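Local coordinates for HD domain-containing protein (Aquifex aeolicus, PDB 2HEK) that binds GDP and a zinc ion and is probably a dGTPase-like HD-domain enzyme, although its true substrate is not established, at residues M1-S6 with A18-I23; F52-G57 with G159-D164. One frame throughout, in Å; residues are numbered along the deposited sequence.

Interaction 1 of 2, residues M1-S6 with A18-I23. With GDP (guanosine-5'-diphosphate), chain H.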
# COMPACT_ATOMS: atom_id res chain seq x y z
N MET A 1 11.20 -26.70 14.54
CA MET A 1 10.92 -27.54 13.33
C MET A 1 10.51 -26.70 12.11
O MET A 1 11.09 -26.84 11.04
CB MET A 1 9.89 -28.62 13.64
CG MET A 1 9.77 -29.72 12.58
SD MET A 1 8.62 -29.34 11.23
CE MET A 1 7.08 -29.06 12.12
N ILE A 2 9.47 -25.88 12.27
CA ILE A 2 9.23 -24.75 11.36
C ILE A 2 9.01 -23.49 12.22
O ILE A 2 8.08 -23.45 13.04
CB ILE A 2 8.04 -25.01 10.40
CG1 ILE A 2 8.43 -26.05 9.35
CG2 ILE A 2 7.63 -23.72 9.71
CD1 ILE A 2 7.39 -26.30 8.26
N LYS A 3 9.90 -22.51 12.07
CA LYS A 3 9.77 -21.21 12.75
C LYS A 3 9.41 -20.12 11.75
O LYS A 3 9.81 -20.20 10.58
CB LYS A 3 11.04 -20.85 13.52
CG LYS A 3 11.21 -21.74 14.77
CD LYS A 3 11.90 -21.04 15.95
CE LYS A 3 12.47 -22.07 16.96
NZ LYS A 3 13.51 -21.50 17.90
N GLU A 4 8.66 -19.12 12.22
CA GLU A 4 8.22 -17.98 11.42
C GLU A 4 8.99 -16.73 11.85
O GLU A 4 9.11 -16.47 13.06
CB GLU A 4 6.76 -17.67 11.69
CG GLU A 4 5.80 -18.45 10.94
CD GLU A 4 4.37 -18.02 11.26
OE1 GLU A 4 4.12 -17.46 12.37
OE2 GLU A 4 3.52 -18.23 10.39
N PHE A 5 9.46 -15.96 10.87
CA PHE A 5 10.18 -14.70 11.15
C PHE A 5 9.39 -13.59 10.50
O PHE A 5 9.09 -13.69 9.31
CB PHE A 5 11.53 -14.71 10.46
CG PHE A 5 12.52 -15.70 11.04
CD1 PHE A 5 13.40 -15.32 12.04
CD2 PHE A 5 12.56 -17.01 10.56
CE1 PHE A 5 14.34 -16.22 12.56
CE2 PHE A 5 13.48 -17.94 11.09
CZ PHE A 5 14.37 -17.54 12.09
N SER A 6 9.09 -12.53 11.23
CA SER A 6 8.44 -11.35 10.63
C SER A 6 9.36 -10.75 9.62
O SER A 6 10.55 -10.58 9.90
CB SER A 6 8.14 -10.23 11.66
OG SER A 6 7.17 -10.65 12.58
N ALA A 18 16.51 -27.51 8.76
CA ALA A 18 17.87 -27.38 8.24
C ALA A 18 18.27 -25.90 8.17
O ALA A 18 19.36 -25.51 8.59
CB ALA A 18 18.02 -28.08 6.86
N GLY A 19 17.34 -25.07 7.69
CA GLY A 19 17.60 -23.63 7.62
C GLY A 19 17.84 -23.00 8.97
O GLY A 19 18.75 -22.17 9.11
N LEU A 20 17.02 -23.36 9.97
CA LEU A 20 17.21 -22.83 11.33
C LEU A 20 18.58 -23.14 11.92
O LEU A 20 19.20 -22.28 12.56
CB LEU A 20 16.14 -23.38 12.27
CG LEU A 20 16.06 -22.74 13.66
CD1 LEU A 20 15.52 -21.32 13.56
CD2 LEU A 20 15.20 -23.58 14.59
N ARG A 21 19.06 -24.37 11.70
CA ARG A 21 20.37 -24.78 12.22
C ARG A 21 21.45 -23.91 11.60
O ARG A 21 22.40 -23.44 12.29
CB ARG A 21 20.62 -26.26 11.89
CG ARG A 21 19.79 -27.26 12.73
CD ARG A 21 20.25 -28.75 12.48
NE ARG A 21 19.19 -29.59 11.91
CZ ARG A 21 19.27 -30.25 10.75
NH1 ARG A 21 20.38 -30.19 10.02
NH2 ARG A 21 18.23 -30.97 10.33
N LEU A 22 21.29 -23.64 10.31
CA LEU A 22 22.21 -22.74 9.60
C LEU A 22 22.09 -21.30 10.08
O LEU A 22 23.09 -20.61 10.31
CB LEU A 22 21.99 -22.85 8.09
CG LEU A 22 22.37 -24.21 7.46
CD1 LEU A 22 21.67 -24.37 6.10
CD2 LEU A 22 23.91 -24.34 7.33
N ILE A 23 20.85 -20.82 10.22
CA ILE A 23 20.63 -19.45 10.71
C ILE A 23 21.27 -19.21 12.09
O ILE A 23 21.87 -18.15 12.34
CB ILE A 23 19.14 -19.14 10.74
CG1 ILE A 23 18.67 -18.99 9.31
CG2 ILE A 23 18.85 -17.88 11.54
CD1 ILE A 23 17.18 -19.14 9.17
PB GDP H . 10.88 -19.43 21.36
O1B GDP H . 9.78 -18.44 21.72
O2B GDP H . 10.63 -20.72 22.12
O3B GDP H . 10.83 -19.72 19.87
O3A GDP H . 12.33 -18.82 21.79
PA GDP H . 13.34 -18.12 20.73
O1A GDP H . 13.71 -19.07 19.61
O2A GDP H . 14.59 -17.58 21.39
O5' GDP H . 12.45 -16.89 20.18
C5' GDP H . 12.92 -16.01 19.17
C4' GDP H . 11.85 -15.92 18.09
O4' GDP H . 12.17 -14.80 17.27
C3' GDP H . 11.81 -17.15 17.19
O3' GDP H . 10.61 -17.92 17.35
C2' GDP H . 11.93 -16.61 15.77
O2' GDP H . 10.65 -16.60 15.14
C1' GDP H . 12.44 -15.18 15.92
N9 GDP H . 13.90 -15.03 15.61
C8 GDP H . 14.47 -13.90 15.14
N7 GDP H . 15.81 -14.03 14.94
C5 GDP H . 16.13 -15.30 15.28
C6 GDP H . 17.36 -16.12 15.32
O6 GDP H . 18.45 -15.66 14.98
N1 GDP H . 17.26 -17.39 15.74
C2 GDP H . 16.09 -17.95 16.14
N2 GDP H . 16.08 -19.24 16.55
N3 GDP H . 14.92 -17.26 16.14
C4 GDP H . 14.87 -15.95 15.73

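Interaction 2 of 2, residues F52-G57 with G159-D164. With ZN (zinc ion), chain D.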
# COMPACT_ATOMS: atom_id res chain seq x y z
N PHE A 52 21.63 -10.31 6.80
CA PHE A 52 20.86 -11.36 7.54
C PHE A 52 19.44 -11.41 7.04
O PHE A 52 18.95 -12.45 6.57
CB PHE A 52 20.92 -11.10 9.04
CG PHE A 52 20.23 -12.14 9.90
CD1 PHE A 52 20.96 -13.18 10.47
CD2 PHE A 52 18.87 -12.03 10.21
CE1 PHE A 52 20.34 -14.13 11.30
CE2 PHE A 52 18.22 -12.98 11.01
CZ PHE A 52 18.98 -14.06 11.56
N GLU A 53 18.73 -10.28 7.08
CA GLU A 53 17.35 -10.30 6.61
C GLU A 53 17.25 -10.56 5.13
O GLU A 53 16.30 -11.22 4.68
CB GLU A 53 16.62 -8.99 6.94
CG GLU A 53 16.66 -8.58 8.43
CD GLU A 53 17.83 -7.65 8.75
OE1 GLU A 53 17.83 -6.47 8.30
OE2 GLU A 53 18.75 -8.13 9.46
N HIS A 54 18.15 -9.96 4.36
CA HIS A 54 18.23 -10.22 2.91
C HIS A 54 18.35 -11.74 2.63
O HIS A 54 17.63 -12.29 1.79
CB HIS A 54 19.42 -9.46 2.27
CG HIS A 54 19.68 -9.84 0.85
ND1 HIS A 54 18.69 -9.80 -0.13
CD2 HIS A 54 20.81 -10.27 0.23
CE1 HIS A 54 19.21 -10.19 -1.28
NE2 HIS A 54 20.49 -10.49 -1.09
N SER A 55 19.24 -12.43 3.35
CA SER A 55 19.41 -13.89 3.14
C SER A 55 18.15 -14.70 3.44
O SER A 55 17.85 -15.64 2.71
CB SER A 55 20.59 -14.43 3.98
OG SER A 55 21.80 -13.80 3.58
N LEU A 56 17.39 -14.31 4.47
CA LEU A 56 16.09 -14.95 4.78
C LEU A 56 15.11 -14.69 3.67
O LEU A 56 14.34 -15.55 3.28
CB LEU A 56 15.50 -14.38 6.11
CG LEU A 56 16.22 -14.66 7.44
CD1 LEU A 56 15.40 -14.21 8.65
CD2 LEU A 56 16.46 -16.13 7.54
N GLY A 57 15.16 -13.47 3.12
CA GLY A 57 14.30 -13.09 1.99
C GLY A 57 14.66 -13.87 0.74
O GLY A 57 13.77 -14.32 0.00
N GLY A 159 16.74 -13.62 -10.83
CA GLY A 159 17.00 -14.53 -9.71
C GLY A 159 16.43 -14.05 -8.39
O GLY A 159 16.13 -12.85 -8.22
N SER A 160 16.27 -14.97 -7.46
CA SER A 160 15.74 -14.66 -6.12
C SER A 160 16.61 -13.65 -5.37
O SER A 160 16.10 -12.84 -4.56
CB SER A 160 15.64 -15.96 -5.31
OG SER A 160 16.91 -16.58 -5.19
N ASP A 161 17.91 -13.69 -5.61
CA ASP A 161 18.82 -12.70 -4.97
C ASP A 161 18.42 -11.25 -5.34
O ASP A 161 18.13 -10.45 -4.45
CB ASP A 161 20.26 -13.00 -5.36
CG ASP A 161 21.26 -12.13 -4.65
OD1 ASP A 161 21.01 -11.67 -3.53
OD2 ASP A 161 22.34 -11.93 -5.21
N ARG A 162 18.36 -10.95 -6.64
CA ARG A 162 17.95 -9.65 -7.13
C ARG A 162 16.53 -9.30 -6.76
O ARG A 162 16.28 -8.18 -6.39
CB ARG A 162 18.02 -9.59 -8.65
CG ARG A 162 19.38 -9.33 -9.18
CD ARG A 162 19.33 -9.09 -10.70
NE ARG A 162 20.65 -8.65 -11.17
CZ ARG A 162 21.57 -9.45 -11.70
NH1 ARG A 162 21.32 -10.75 -11.84
NH2 ARG A 162 22.74 -8.94 -12.09
N MET A 163 15.61 -10.24 -6.89
CA MET A 163 14.24 -9.96 -6.56
C MET A 163 14.15 -9.50 -5.10
O MET A 163 13.41 -8.56 -4.79
CB MET A 163 13.38 -11.19 -6.80
CG MET A 163 12.91 -11.36 -8.24
SD MET A 163 11.43 -12.39 -8.36
CE MET A 163 11.55 -12.93 -10.06
N ASP A 164 14.91 -10.12 -4.22
CA ASP A 164 14.81 -9.69 -2.84
C ASP A 164 15.50 -8.36 -2.62
O ASP A 164 14.93 -7.46 -2.00
CB ASP A 164 15.36 -10.67 -1.81
CG ASP A 164 15.13 -10.16 -0.39
OD1 ASP A 164 16.08 -9.62 0.22
OD2 ASP A 164 14.01 -10.32 0.12
ZN ZN D . 22.42 -11.17 -2.06
O HOH W 1 22.01 -13.32 -1.35

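Interaction 1 of 2, residues M1-S6 with A18-I23
One of the two GDP sites of this protein is built where Lys-3 and Phe-5 of strand 2-7 face Leu-20 and Ile-23 of helix 17-23. The axes of the two short segments pass 9.0 Å apart. Side chains and the nucleotide bridge this distance. The lysine chain bends at chi2 (-148°), and its CE comes to 3.9 Å from Leu-20 CD2. One atom further along the chain, Lys-3 NZ donates a hydrogen bond of 3.0 Å to the alpha-phosphate oxygen O1A of GDP. Shortening Lys-3 to an alanine removes CE and NZ, which would probably leave GDP O1A without this amine and Leu-20 CD2 without its CE neighbour. Phe-5 turns an edge to the face of the guanine, its CE1 3.2 Å from GDP C4. The two rings are steeply inclined, not stacked in parallel. Leu-20 CD1 sits at the edge of the phenyl ring, 4.2 Å from Phe-5 CZ, and also reaches GDP N2 at 3.7 Å. Ile-23 CD1 approaches the same ring obliquely, 4.3 Å from Phe-5 CE2. Asp-24, Gln-29 and Arg-32 add further hydrogen bonds to the nucleotide, and Pro-45 of the second subunit packs on Phe-5. Within these two segments, apolar groups line the base, while the lysine amine probably offsets part of the diphosphate's negative charge.

Interaction 2 of 2, residues F52-G57 with G159-D164
Asp-164 OD1 accepts a hydrogen bond of 2.6 Å from His-54 ND1, with an N-H...O angle of 159°. His-54 ND1 meets OD1 on the anti side of the carboxylate, and OD1 lies near the imidazole plane. The ring and carboxylate planes are 32° apart. The other oxygen of this carboxylate, Asp-164 OD2, rests 3.4 Å from Gly-57 CA. It also accepts a hydrogen bond from Tyr-10 and forms a salt bridge with Arg-168. The carboxylate is thus held at both oxygens. A side chain at Gly-57 would point straight into it, so the bare backbone lets the two helices come close, with the CA atoms of Gly-57 and Asp-164 5.9 Å apart.

With ND1 engaged, the other ring nitrogen is turned to the metal. His-54 NE2 binds the zinc ion at 2.3 Å. Its CG is anti to the backbone N (chi1 171°), which carries the ring out toward helix 160-173. Asp-161 OD1 binds the zinc ion at 2.1 Å, and a water oxygen binds the zinc ion at 2.3 Å. His-54 NE2 and Asp-161 OD1 are only 2.8 Å apart because they share the metal. Asp-85 completes the protein ligands. Asp-164 is a second-shell residue that, together with the zinc bond, probably helps fix the rotation of the imidazole and may make it a stronger donor to zinc. His-54, His-84, Asp-85 and Asp-161 fit the H...HD...D pattern after which the HD domain is named; three of them, His-54, Asp-85 and Asp-161, bind the zinc here.

From the N terminus, strand 2-7 and strand 11-16 form a hairpin that leads into helix 17-23. Interaction 1 closes this short loop, with 11 residues between its segments. Interaction 2 opens only later, at helix 51-69, and closes a much longer, mainly helical excursion of 101 residues at helix 160-173. The two are in series and neither nest nor cross. The centres of interactions 1 and 2 are about 15 Å apart. Even so, the two touch through helix 51-69. Ile-23 packs on both Phe-52 and Leu-56, and Phe-5 also meets Leu-56. One flank of this helix therefore backs the GDP site, while His-54 serves the zinc site. Both contacts also touch the second subunit.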